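Side-chain contacts in ribosome biogenesis Nep1 RNA methyltransferase (Archaeoglobus fulgidus, PDB 3O7B), which probably methylates N1 of a pseudouridine in 16S ribosomal RNA, with S-adenosyl-L-methionine as the methyl donor, during ribosome biogenesis: residues 94-99 with 223-228; 170-175 with 179-184; 215-220 with 229-234. All coordinates share one frame; numbering follows the deposited sequence.

The three contacts illustrate how a SPOUT methyltransferase sets a cofactor pocket beside core packing. Contact 1 is buried throughout, its centre about 10 Å from that of the chain; the centres of contacts 3 and 2 lie about 17 Å and 19 Å from it, and each includes one partly exposed residue, R230 and F181. Contacts 1 and 3 share helix 224-239 and reach the second subunit; contact 2 belongs to a beta-alpha-beta unit and touches no other protein chain. Chemistry follows place: leucine and threonine methyls between helices in contact 1, leucines and phenylalanine edges beside a strand in contact 2, and an arginine laid along a leucine in contact 3. All three border S-adenosylhomocysteine.

Contact 1. Residues 94-99 with 223-228; sequences LLLLLD and TSLYVT. With SAH (S-adenosyl-L-homocysteine), chain C.
L96 and L225 meet between two nearly parallel helices of the SPOUT fold, 87-98 and 224-239, whose short segments run 9.9 Å apart at an angle of 10°. CD2 of L96 comes to 4.2 Å from CD1 of L225, the two side chains crossing at about a right angle. The CG2 methyl of T228 fills in beside them, near L96 CD2 and L97 CB. Another side of helix 224-239 faces S-adenosylhomocysteine, and V227 can be followed outward there. Its CB lies 4.2 Å from O4' of the ribose; CG1, anti to the backbone N (chi1 174°), borders C1' of the sugar and N3 of the adenine; CG2 comes over a face of the adenine, 3.5 Å from N9. With both methyls gone, as in an alanine here, a gap would probably open against that face and the base would be freer to shift. S224, one turn earlier, brings OG to 3.1 Å from C5' of the ligand while hydrogen-bonding to G194 O. The S224 carbonyl is gripped twice: besides the helical bond from T228 N, S224 O accepts from T228 OG1 at 2.8 Å, the hydroxyl standing above the carbonyl plane on the face opposite to T228 N.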
loop_
_atom_site.group_PDB
_atom_site.type_symbol
_atom_site.label_atom_id
_atom_site.label_comp_id
_atom_site.label_asym_id
_atom_site.label_seq_id
_atom_site.Cartn_x
_atom_site.Cartn_y
_atom_site.Cartn_z
ATOM N N LEU A 94 -5.676 -4.197 -2.297
ATOM C CA LEU A 94 -7.093 -3.866 -2.130
ATOM C C LEU A 94 -7.287 -2.379 -1.866
ATOM O O LEU A 94 -8.224 -1.777 -2.372
ATOM C CB LEU A 94 -7.705 -4.641 -0.966
ATOM C CG LEU A 94 -8.008 -6.113 -1.251
ATOM C CD1 LEU A 94 -8.259 -6.804 0.077
ATOM C CD2 LEU A 94 -9.196 -6.220 -2.199
ATOM N N LEU A 95 -6.409 -1.789 -1.045
ATOM C CA LEU A 95 -6.557 -0.348 -0.784
ATOM C C LEU A 95 -6.498 0.442 -2.073
ATOM O O LEU A 95 -7.351 1.275 -2.349
ATOM C CB LEU A 95 -5.491 0.160 0.187
ATOM C CG LEU A 95 -5.609 -0.250 1.648
ATOM C CD1 LEU A 95 -4.477 0.411 2.449
ATOM C CD2 LEU A 95 -6.974 0.091 2.230
ATOM N N LEU A 96 -5.485 0.177 -2.891
ATOM C CA LEU A 96 -5.331 0.914 -4.128
ATOM C C LEU A 96 -6.521 0.699 -5.057
ATOM O O LEU A 96 -7.075 1.640 -5.610
ATOM C CB LEU A 96 -4.038 0.526 -4.831
ATOM C CG LEU A 96 -3.846 1.109 -6.225
ATOM C CD1 LEU A 96 -3.987 2.659 -6.214
ATOM C CD2 LEU A 96 -2.505 0.706 -6.739
ATOM N N LEU A 97 -6.876 -0.566 -5.263
ATOM C CA LEU A 97 -7.952 -0.871 -6.181
ATOM C C LEU A 97 -9.265 -0.192 -5.768
ATOM O O LEU A 97 -9.945 0.425 -6.595
ATOM C CB LEU A 97 -8.133 -2.397 -6.247
ATOM C CG LEU A 97 -9.165 -2.823 -7.285
ATOM C CD1 LEU A 97 -8.717 -2.487 -8.720
ATOM C CD2 LEU A 97 -9.420 -4.305 -7.157
ATOM N N LEU A 98 -9.608 -0.292 -4.488
ATOM C CA LEU A 98 -10.876 0.252 -4.030
ATOM C C LEU A 98 -10.887 1.787 -4.010
ATOM O O LEU A 98 -11.969 2.393 -4.000
ATOM C CB LEU A 98 -11.265 -0.345 -2.690
ATOM C CG LEU A 98 -11.577 -1.855 -2.719
ATOM C CD1 LEU A 98 -11.535 -2.411 -1.302
ATOM C CD2 LEU A 98 -12.928 -2.081 -3.327
ATOM N N ASP A 99 -9.697 2.392 -4.031
ATOM C CA ASP A 99 -9.566 3.865 -4.136
ATOM C C ASP A 99 -9.914 4.394 -5.533
ATOM O O ASP A 99 -10.062 5.604 -5.728
ATOM C CB ASP A 99 -8.124 4.299 -3.813
ATOM C CG ASP A 99 -7.776 4.242 -2.315
ATOM O OD1 ASP A 99 -8.666 4.090 -1.436
ATOM O OD2 ASP A 99 -6.552 4.361 -2.006
ATOM N N THR A 223 6.086 -6.618 -8.256
ATOM C CA THR A 223 5.306 -6.869 -7.053
ATOM C C THR A 223 3.810 -6.865 -7.384
ATOM O O THR A 223 3.377 -6.286 -8.369
ATOM C CB THR A 223 5.543 -5.819 -5.973
ATOM O OG1 THR A 223 5.082 -4.551 -6.460
ATOM C CG2 THR A 223 7.035 -5.747 -5.584
ATOM N N SER A 224 3.028 -7.531 -6.535
ATOM C CA SER A 224 1.581 -7.493 -6.679
ATOM C C SER A 224 1.037 -6.064 -6.718
ATOM O O SER A 224 0.171 -5.744 -7.507
ATOM C CB SER A 224 0.922 -8.236 -5.524
ATOM O OG SER A 224 1.327 -9.604 -5.507
ATOM N N LEU A 225 1.586 -5.200 -5.855
ATOM C CA LEU A 225 1.120 -3.811 -5.783
ATOM C C LEU A 225 1.397 -3.058 -7.081
ATOM O O LEU A 225 0.541 -2.328 -7.591
ATOM C CB LEU A 225 1.778 -3.126 -4.596
ATOM C CG LEU A 225 1.342 -1.672 -4.323
ATOM C CD1 LEU A 225 -0.140 -1.532 -4.096
ATOM C CD2 LEU A 225 2.122 -1.138 -3.113
ATOM N N TYR A 226 2.593 -3.257 -7.632
ATOM C CA TYR A 226 2.915 -2.602 -8.880
ATOM C C TYR A 226 2.029 -3.087 -10.047
ATOM O O TYR A 226 1.537 -2.300 -10.843
ATOM C CB TYR A 226 4.410 -2.768 -9.214
ATOM C CG TYR A 226 4.741 -2.115 -10.518
ATOM C CD1 TYR A 226 4.932 -0.718 -10.595
ATOM C CD2 TYR A 226 4.804 -2.860 -11.686
ATOM C CE1 TYR A 226 5.203 -0.104 -11.824
ATOM C CE2 TYR A 226 5.079 -2.259 -12.918
ATOM C CZ TYR A 226 5.275 -0.880 -12.976
ATOM O OH TYR A 226 5.548 -0.308 -14.203
ATOM N N VAL A 227 1.815 -4.402 -10.118
ATOM C CA VAL A 227 0.964 -4.972 -11.162
ATOM C C VAL A 227 -0.468 -4.461 -11.024
ATOM O O VAL A 227 -1.087 -4.043 -11.995
ATOM C CB VAL A 227 1.008 -6.512 -11.112
ATOM C CG1 VAL A 227 0.004 -7.100 -12.090
ATOM C CG2 VAL A 227 2.418 -6.997 -11.469
ATOM N N THR A 228 -0.962 -4.425 -9.788
ATOM C CA THR A 228 -2.288 -3.855 -9.537
ATOM C C THR A 228 -2.371 -2.411 -10.041
ATOM O O THR A 228 -3.314 -2.025 -10.718
ATOM C CB THR A 228 -2.646 -3.911 -8.041
ATOM O OG1 THR A 228 -2.626 -5.283 -7.599
ATOM C CG2 THR A 228 -4.032 -3.350 -7.789
HETATM N N SAH C . 5.606 -15.630 -9.226
HETATM C CA SAH C . 6.273 -14.503 -8.512
HETATM C CB SAH C . 5.687 -14.367 -7.112
HETATM C CG SAH C . 4.389 -13.565 -7.080
HETATM S SD SAH C . 4.573 -11.883 -7.747
HETATM C C SAH C . 7.787 -14.677 -8.449
HETATM O O SAH C . 8.337 -15.606 -9.045
HETATM C "C5'" SAH C . 2.892 -11.212 -7.631
HETATM C "C4'" SAH C . 2.004 -11.278 -8.869
HETATM O "O4'" SAH C . 2.296 -10.236 -9.782
HETATM C "C3'" SAH C . 2.158 -12.535 -9.704
HETATM O "O3'" SAH C . 1.489 -13.630 -9.128
HETATM C "C2'" SAH C . 1.562 -12.093 -11.014
HETATM O "O2'" SAH C . 0.133 -12.117 -10.951
HETATM C "C1'" SAH C . 2.004 -10.644 -11.109
HETATM N N9 SAH C . 3.229 -10.386 -11.912
HETATM C C8 SAH C . 4.530 -10.339 -11.464
HETATM N N7 SAH C . 5.335 -10.030 -12.514
HETATM C C5 SAH C . 4.564 -9.851 -13.607
HETATM C C6 SAH C . 4.853 -9.532 -14.928
HETATM N N6 SAH C . 6.116 -9.323 -15.336
HETATM N N1 SAH C . 3.828 -9.414 -15.838
HETATM C C2 SAH C . 2.519 -9.638 -15.454
HETATM N N3 SAH C . 2.241 -9.961 -14.145
HETATM C C4 SAH C . 3.238 -10.078 -13.241
#

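Contact 2. Residues 170-175 with 179-184; sequences LLFREK and FEFSEL. With SAH (S-adenosyl-L-homocysteine), chain C.
In the beta-alpha-beta unit formed by strand 168-172, helix 181-184 and strand 189-194, L170 and F172 of the first strand meet L184 and F181 of the short helix. The leucines join methyl to methyl, L170 CD2 lying 3.9 Å from L184 CD2, while the other branch, L170 CD1, rests 3.7 Å from the backbone O of L184. The phenylalanines touch by their rims: CE1 of F181 faces the bond between CE1 and CZ of F172 and stands 4.1 Å from F172 CE1, near the plane of each ring, so neither ring lies over the face of the other. CG of F172 is anti to its carbonyl carbon (chi1 -74°), which brings the ring rim up to F181. The backbone, for its part, puts F172 CB 3.5 Å from N3 of the adenine of S-adenosylhomocysteine. V227 and V231 of helix 224-239 also pack on F172. On the ribose side F172 O accepts a short bond of 2.6 Å from O2' of the ligand. The work is thus divided: apolar side chains pack strand and helix together, whereas the sugar hydroxyl O2' is bonded by a backbone carbonyl at the strand's end, whose position probably depends on the strand rather than on the side chain's identity.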
loop_
_atom_site.group_PDB
_atom_site.type_symbol
_atom_site.label_atom_id
_atom_site.label_comp_id
_atom_site.label_asym_id
_atom_site.label_seq_id
_atom_site.Cartn_x
_atom_site.Cartn_y
_atom_site.Cartn_z
ATOM N N LEU A 170 -8.098 -12.800 -17.549
ATOM C CA LEU A 170 -6.775 -12.288 -17.897
ATOM C C LEU A 170 -5.867 -12.571 -16.722
ATOM O O LEU A 170 -6.055 -11.990 -15.641
ATOM C CB LEU A 170 -6.859 -10.791 -18.190
ATOM C CG LEU A 170 -7.897 -10.325 -19.199
ATOM C CD1 LEU A 170 -7.911 -8.800 -19.266
ATOM C CD2 LEU A 170 -7.608 -10.918 -20.602
ATOM N N LEU A 171 -4.940 -13.511 -16.875
ATOM C CA LEU A 171 -4.031 -13.894 -15.808
ATOM C C LEU A 171 -2.715 -13.172 -16.023
ATOM O O LEU A 171 -2.039 -13.360 -17.039
ATOM C CB LEU A 171 -3.786 -15.411 -15.782
ATOM C CG LEU A 171 -2.823 -15.903 -14.712
ATOM C CD1 LEU A 171 -3.383 -15.626 -13.299
ATOM C CD2 LEU A 171 -2.510 -17.389 -14.881
ATOM N N PHE A 172 -2.357 -12.320 -15.074
ATOM C CA PHE A 172 -1.106 -11.588 -15.188
ATOM C C PHE A 172 0.030 -12.437 -14.646
ATOM O O PHE A 172 0.022 -12.849 -13.490
ATOM C CB PHE A 172 -1.261 -10.201 -14.533
ATOM C CG PHE A 172 -2.092 -9.279 -15.372
ATOM C CD1 PHE A 172 -1.494 -8.458 -16.342
ATOM C CD2 PHE A 172 -3.479 -9.293 -15.293
ATOM C CE1 PHE A 172 -2.263 -7.665 -17.190
ATOM C CE2 PHE A 172 -4.256 -8.497 -16.131
ATOM C CZ PHE A 172 -3.644 -7.682 -17.090
ATOM N N ARG A 173 0.974 -12.775 -15.532
ATOM C CA ARG A 173 2.187 -13.502 -15.143
ATOM C C ARG A 173 3.313 -13.070 -16.064
ATOM O O ARG A 173 3.084 -12.768 -17.236
ATOM C CB ARG A 173 2.084 -15.035 -15.260
ATOM C CG ARG A 173 0.775 -15.645 -15.630
ATOM C CD ARG A 173 0.993 -17.107 -16.078
ATOM N NE ARG A 173 1.631 -17.936 -15.060
ATOM C CZ ARG A 173 1.596 -19.270 -15.039
ATOM N NH1 ARG A 173 0.954 -19.948 -15.986
ATOM N NH2 ARG A 173 2.195 -19.930 -14.064
ATOM N N GLU A 174 4.524 -13.091 -15.518
ATOM C CA GLU A 174 5.729 -12.723 -16.245
ATOM C C GLU A 174 5.897 -13.493 -17.556
ATOM O O GLU A 174 6.285 -12.904 -18.560
ATOM C CB GLU A 174 6.950 -12.915 -15.352
ATOM C CG GLU A 174 8.261 -12.486 -16.004
ATOM C CD GLU A 174 9.456 -12.710 -15.112
ATOM O OE1 GLU A 174 9.263 -13.057 -13.923
ATOM O OE2 GLU A 174 10.597 -12.538 -15.604
ATOM N N LYS A 175 5.569 -14.785 -17.552
ATOM C CA LYS A 175 5.775 -15.639 -18.736
ATOM C C LYS A 175 4.700 -15.482 -19.816
ATOM O O LYS A 175 4.761 -16.131 -20.868
ATOM C CB LYS A 175 5.905 -17.115 -18.327
ATOM C CG LYS A 175 4.640 -17.712 -17.708
ATOM C CD LYS A 175 4.590 -19.229 -17.830
ATOM C CE LYS A 175 4.035 -19.639 -19.189
ATOM N NZ LYS A 175 3.311 -20.935 -19.133
ATOM N N PHE A 179 0.023 -7.901 -25.350
ATOM C CA PHE A 179 -1.285 -7.595 -25.913
ATOM C C PHE A 179 -1.620 -6.111 -25.786
ATOM O O PHE A 179 -1.105 -5.423 -24.901
ATOM C CB PHE A 179 -2.374 -8.441 -25.231
ATOM C CG PHE A 179 -2.175 -9.937 -25.357
ATOM C CD1 PHE A 179 -2.579 -10.616 -26.509
ATOM C CD2 PHE A 179 -1.600 -10.668 -24.320
ATOM C CE1 PHE A 179 -2.399 -12.003 -26.632
ATOM C CE2 PHE A 179 -1.415 -12.054 -24.426
ATOM C CZ PHE A 179 -1.814 -12.724 -25.586
ATOM N N GLU A 180 -2.485 -5.634 -26.678
ATOM C CA GLU A 180 -3.032 -4.280 -26.616
ATOM C C GLU A 180 -4.155 -4.241 -25.574
ATOM O O GLU A 180 -5.077 -5.062 -25.613
ATOM C CB GLU A 180 -3.561 -3.868 -27.993
ATOM C CG GLU A 180 -3.813 -2.368 -28.157
ATOM C CD GLU A 180 -4.506 -2.001 -29.472
ATOM O OE1 GLU A 180 -4.786 -2.907 -30.294
ATOM O OE2 GLU A 180 -4.779 -0.795 -29.679
ATOM N N PHE A 181 -4.077 -3.288 -24.647
ATOM C CA PHE A 181 -5.037 -3.220 -23.540
ATOM C C PHE A 181 -6.456 -2.860 -23.970
ATOM O O PHE A 181 -7.423 -3.340 -23.378
ATOM C CB PHE A 181 -4.535 -2.301 -22.419
ATOM C CG PHE A 181 -3.571 -2.972 -21.484
ATOM C CD1 PHE A 181 -4.035 -3.810 -20.470
ATOM C CD2 PHE A 181 -2.200 -2.787 -21.627
ATOM C CE1 PHE A 181 -3.148 -4.448 -19.606
ATOM C CE2 PHE A 181 -1.303 -3.422 -20.767
ATOM C CZ PHE A 181 -1.781 -4.253 -19.757
ATOM N N SER A 182 -6.577 -2.039 -25.011
ATOM C CA SER A 182 -7.881 -1.684 -25.565
ATOM C C SER A 182 -8.608 -2.920 -26.090
ATOM O O SER A 182 -9.842 -2.967 -26.095
ATOM C CB SER A 182 -7.733 -0.642 -26.673
ATOM O OG SER A 182 -6.890 -1.120 -27.703
ATOM N N GLU A 183 -7.835 -3.914 -26.524
ATOM C CA GLU A 183 -8.394 -5.199 -26.943
ATOM C C GLU A 183 -8.636 -6.112 -25.741
ATOM O O GLU A 183 -9.677 -6.773 -25.660
ATOM C CB GLU A 183 -7.485 -5.892 -27.968
ATOM C CG GLU A 183 -7.025 -5.001 -29.134
ATOM C CD GLU A 183 -8.174 -4.324 -29.874
ATOM O OE1 GLU A 183 -9.145 -5.019 -30.257
ATOM O OE2 GLU A 183 -8.099 -3.092 -30.079
ATOM N N LEU A 184 -7.674 -6.138 -24.817
ATOM C CA LEU A 184 -7.727 -6.995 -23.627
ATOM C C LEU A 184 -8.889 -6.662 -22.706
ATOM O O LEU A 184 -9.614 -7.550 -22.255
ATOM C CB LEU A 184 -6.441 -6.863 -22.816
ATOM C CG LEU A 184 -5.184 -7.650 -23.161
ATOM C CD1 LEU A 184 -4.143 -7.385 -22.083
ATOM C CD2 LEU A 184 -5.460 -9.138 -23.281
HETATM N N SAH C . 5.606 -15.630 -9.226
HETATM C CA SAH C . 6.273 -14.503 -8.512
HETATM C CB SAH C . 5.687 -14.367 -7.112
HETATM C CG SAH C . 4.389 -13.565 -7.080
HETATM S SD SAH C . 4.573 -11.883 -7.747
HETATM C C SAH C . 7.787 -14.677 -8.449
HETATM O O SAH C . 8.337 -15.606 -9.045
HETATM C "C5'" SAH C . 2.892 -11.212 -7.631
HETATM C "C4'" SAH C . 2.004 -11.278 -8.869
HETATM O "O4'" SAH C . 2.296 -10.236 -9.782
HETATM C "C3'" SAH C . 2.158 -12.535 -9.704
HETATM O "O3'" SAH C . 1.489 -13.630 -9.128
HETATM C "C2'" SAH C . 1.562 -12.093 -11.014
HETATM O "O2'" SAH C . 0.133 -12.117 -10.951
HETATM C "C1'" SAH C . 2.004 -10.644 -11.109
HETATM N N9 SAH C . 3.229 -10.386 -11.912
HETATM C C8 SAH C . 4.530 -10.339 -11.464
HETATM N N7 SAH C . 5.335 -10.030 -12.514
HETATM C C5 SAH C . 4.564 -9.851 -13.607
HETATM C C6 SAH C . 4.853 -9.532 -14.928
HETATM N N6 SAH C . 6.116 -9.323 -15.336
HETATM N N1 SAH C . 3.828 -9.414 -15.838
HETATM C C2 SAH C . 2.519 -9.638 -15.454
HETATM N N3 SAH C . 2.241 -9.961 -14.145
HETATM C C4 SAH C . 3.238 -10.078 -13.241
#

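Contact 3. Residues 215-220 with 229-234; sequences VSLGTE and SRVLCE. With SAH (S-adenosyl-L-homocysteine), chain C; TYR (tyrosine), chain B.
L217 sets CG anti to its carbonyl carbon (chi1 -62°) and R230 sets CG anti to its backbone N (chi1 -175°), turns that bring the two side chains past each other in opposite directions. They join the cofactor-binding loop of the SPOUT domain, between strand 212-215 and helix 224-239, to that helix. A bend in the arginine at chi2 (143°) turns one face of its guanidinium to L217 CB, which lies over its centre, 4.0 Å from R230 CZ. Farther along, L217 CD1 touches CB and CG of R230, and lies 4.4 Å from V231 CG2. At the guanidinium edge, in its plane, sits the amino N of a bound tyrosine, 3.5 Å from R230 NH2; NH1 makes a weak hydrogen bond to Y226 OH. The loop's other job is reading the adenine of S-adenosylhomocysteine. Its N6 gives hydrogen bonds to two carbonyls, at 2.7 Å to E220 O and more loosely to G218 O, while L217 N donates almost straight to N1 at 2.9 Å. An ST turn spans the start of this loop: G218 N bonds to S216 OG at 3.2 Å, and the same hydroxyl oxygen, S216 OG, lies 3.5 Å from CE2 of the bound tyrosine.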
loop_
_atom_site.group_PDB
_atom_site.type_symbol
_atom_site.label_atom_id
_atom_site.label_comp_id
_atom_site.label_asym_id
_atom_site.label_seq_id
_atom_site.Cartn_x
_atom_site.Cartn_y
_atom_site.Cartn_z
ATOM N N VAL A 215 -1.031 -12.684 -19.548
ATOM C CA VAL A 215 -0.572 -11.356 -19.958
ATOM C C VAL A 215 0.653 -10.951 -19.145
ATOM O O VAL A 215 0.643 -10.993 -17.900
ATOM C CB VAL A 215 -1.684 -10.286 -19.783
ATOM C CG1 VAL A 215 -1.213 -8.918 -20.291
ATOM C CG2 VAL A 215 -2.984 -10.718 -20.487
ATOM N N SER A 216 1.720 -10.595 -19.859
ATOM C CA SER A 216 2.941 -10.124 -19.225
ATOM C C SER A 216 3.057 -8.606 -19.364
ATOM O O SER A 216 2.667 -8.027 -20.379
ATOM C CB SER A 216 4.174 -10.796 -19.833
ATOM O OG SER A 216 5.351 -10.332 -19.184
ATOM N N LEU A 217 3.563 -7.965 -18.315
ATOM C CA LEU A 217 3.847 -6.532 -18.361
ATOM C C LEU A 217 5.298 -6.251 -18.754
ATOM O O LEU A 217 5.633 -5.132 -19.137
ATOM C CB LEU A 217 3.546 -5.874 -17.014
ATOM C CG LEU A 217 2.092 -5.943 -16.543
ATOM C CD1 LEU A 217 1.979 -5.292 -15.161
ATOM C CD2 LEU A 217 1.146 -5.288 -17.539
ATOM N N GLY A 218 6.148 -7.263 -18.657
ATOM C CA GLY A 218 7.570 -7.086 -18.960
ATOM C C GLY A 218 8.431 -8.265 -18.556
ATOM O O GLY A 218 7.939 -9.246 -17.987
ATOM N N THR A 219 9.733 -8.127 -18.816
ATOM C CA THR A 219 10.727 -9.201 -18.676
ATOM C C THR A 219 11.264 -9.405 -17.255
ATOM O O THR A 219 12.302 -10.052 -17.066
ATOM C CB THR A 219 11.948 -8.929 -19.601
ATOM O OG1 THR A 219 12.645 -7.758 -19.143
ATOM C CG2 THR A 219 11.500 -8.709 -21.037
ATOM N N GLU A 220 10.565 -8.853 -16.265
ATOM C CA GLU A 220 11.008 -8.880 -14.864
ATOM C C GLU A 220 9.833 -9.304 -13.992
ATOM O O GLU A 220 8.682 -9.159 -14.408
ATOM C CB GLU A 220 11.459 -7.484 -14.403
ATOM C CG GLU A 220 12.238 -6.647 -15.419
ATOM C CD GLU A 220 12.057 -5.147 -15.193
ATOM O OE1 GLU A 220 11.401 -4.483 -16.038
ATOM O OE2 GLU A 220 12.555 -4.647 -14.157
ATOM N N SER A 229 -1.354 -1.622 -9.688
ATOM C CA SER A 229 -1.306 -0.223 -10.113
ATOM C C SER A 229 -1.309 -0.072 -11.637
ATOM O O SER A 229 -2.105 0.689 -12.210
ATOM C CB SER A 229 -0.054 0.417 -9.517
ATOM O OG SER A 229 0.077 1.761 -9.976
ATOM N N ARG A 230 -0.417 -0.795 -12.311
ATOM C CA ARG A 230 -0.309 -0.692 -13.764
ATOM C C ARG A 230 -1.581 -1.164 -14.457
ATOM O O ARG A 230 -2.073 -0.505 -15.370
ATOM C CB ARG A 230 0.896 -1.468 -14.275
ATOM C CG ARG A 230 1.118 -1.287 -15.767
ATOM C CD ARG A 230 2.607 -1.227 -16.067
ATOM N NE ARG A 230 2.907 -1.570 -17.456
ATOM C CZ ARG A 230 4.105 -1.965 -17.880
ATOM N NH1 ARG A 230 5.123 -2.058 -17.023
ATOM N NH2 ARG A 230 4.285 -2.269 -19.164
ATOM N N VAL A 231 -2.127 -2.297 -14.007
ATOM C CA VAL A 231 -3.325 -2.804 -14.651
ATOM C C VAL A 231 -4.530 -1.905 -14.401
ATOM O O VAL A 231 -5.321 -1.644 -15.304
ATOM C CB VAL A 231 -3.599 -4.254 -14.221
ATOM C CG1 VAL A 231 -4.886 -4.779 -14.850
ATOM C CG2 VAL A 231 -2.428 -5.176 -14.629
ATOM N N LEU A 232 -4.658 -1.392 -13.174
ATOM C CA LEU A 232 -5.732 -0.464 -12.867
ATOM C C LEU A 232 -5.661 0.768 -13.754
ATOM O O LEU A 232 -6.668 1.241 -14.274
ATOM C CB LEU A 232 -5.703 -0.048 -11.385
ATOM C CG LEU A 232 -6.726 1.024 -10.988
ATOM C CD1 LEU A 232 -8.171 0.536 -11.254
ATOM C CD2 LEU A 232 -6.552 1.434 -9.541
ATOM N N CYS A 233 -4.459 1.295 -13.920
ATOM C CA CYS A 233 -4.324 2.463 -14.784
ATOM C C CYS A 233 -4.752 2.193 -16.227
ATOM O O CYS A 233 -5.424 3.030 -16.835
ATOM C CB CYS A 233 -2.900 2.955 -14.772
ATOM S SG CYS A 233 -2.731 4.473 -15.697
ATOM N N GLU A 234 -4.348 1.041 -16.767
ATOM C CA GLU A 234 -4.737 0.660 -18.139
ATOM C C GLU A 234 -6.246 0.439 -18.233
ATOM O O GLU A 234 -6.901 0.814 -19.213
ATOM C CB GLU A 234 -3.998 -0.599 -18.600
ATOM C CG GLU A 234 -2.479 -0.452 -18.677
ATOM C CD GLU A 234 -1.979 0.355 -19.872
ATOM O OE1 GLU A 234 -2.786 0.832 -20.701
ATOM O OE2 GLU A 234 -0.747 0.505 -19.985
HETATM N N SAH C . 5.606 -15.630 -9.226
HETATM C CA SAH C . 6.273 -14.503 -8.512
HETATM C CB SAH C . 5.687 -14.367 -7.112
HETATM C CG SAH C . 4.389 -13.565 -7.080
HETATM S SD SAH C . 4.573 -11.883 -7.747
HETATM C C SAH C . 7.787 -14.677 -8.449
HETATM O O SAH C . 8.337 -15.606 -9.045
HETATM C "C5'" SAH C . 2.892 -11.212 -7.631
HETATM C "C4'" SAH C . 2.004 -11.278 -8.869
HETATM O "O4'" SAH C . 2.296 -10.236 -9.782
HETATM C "C3'" SAH C . 2.158 -12.535 -9.704
HETATM O "O3'" SAH C . 1.489 -13.630 -9.128
HETATM C "C2'" SAH C . 1.562 -12.093 -11.014
HETATM O "O2'" SAH C . 0.133 -12.117 -10.951
HETATM C "C1'" SAH C . 2.004 -10.644 -11.109
HETATM N N9 SAH C . 3.229 -10.386 -11.912
HETATM C C8 SAH C . 4.530 -10.339 -11.464
HETATM N N7 SAH C . 5.335 -10.030 -12.514
HETATM C C5 SAH C . 4.564 -9.851 -13.607
HETATM C C6 SAH C . 4.853 -9.532 -14.928
HETATM N N6 SAH C . 6.116 -9.323 -15.336
HETATM N N1 SAH C . 3.828 -9.414 -15.838
HETATM C C2 SAH C . 2.519 -9.638 -15.454
HETATM N N3 SAH C . 2.241 -9.961 -14.145
HETATM C C4 SAH C . 3.238 -10.078 -13.241
HETATM N N TYR B . 6.276 -3.060 -21.947
HETATM C CA TYR B . 7.034 -4.081 -22.727
HETATM C C TYR B . 7.590 -3.456 -24.007
HETATM O O TYR B . 6.997 -2.529 -24.568
HETATM C CB TYR B . 6.125 -5.268 -23.070
HETATM C CG TYR B . 6.772 -6.635 -22.935
HETATM C CD1 TYR B . 7.989 -6.927 -23.556
HETATM C CD2 TYR B . 6.151 -7.649 -22.201
HETATM C CE1 TYR B . 8.577 -8.185 -23.440
HETATM C CE2 TYR B . 6.731 -8.913 -22.077
HETATM C CZ TYR B . 7.943 -9.173 -22.701
HETATM O OH TYR B . 8.524 -10.417 -22.587
HETATM O OXT TYR B . 8.642 -3.858 -24.517
#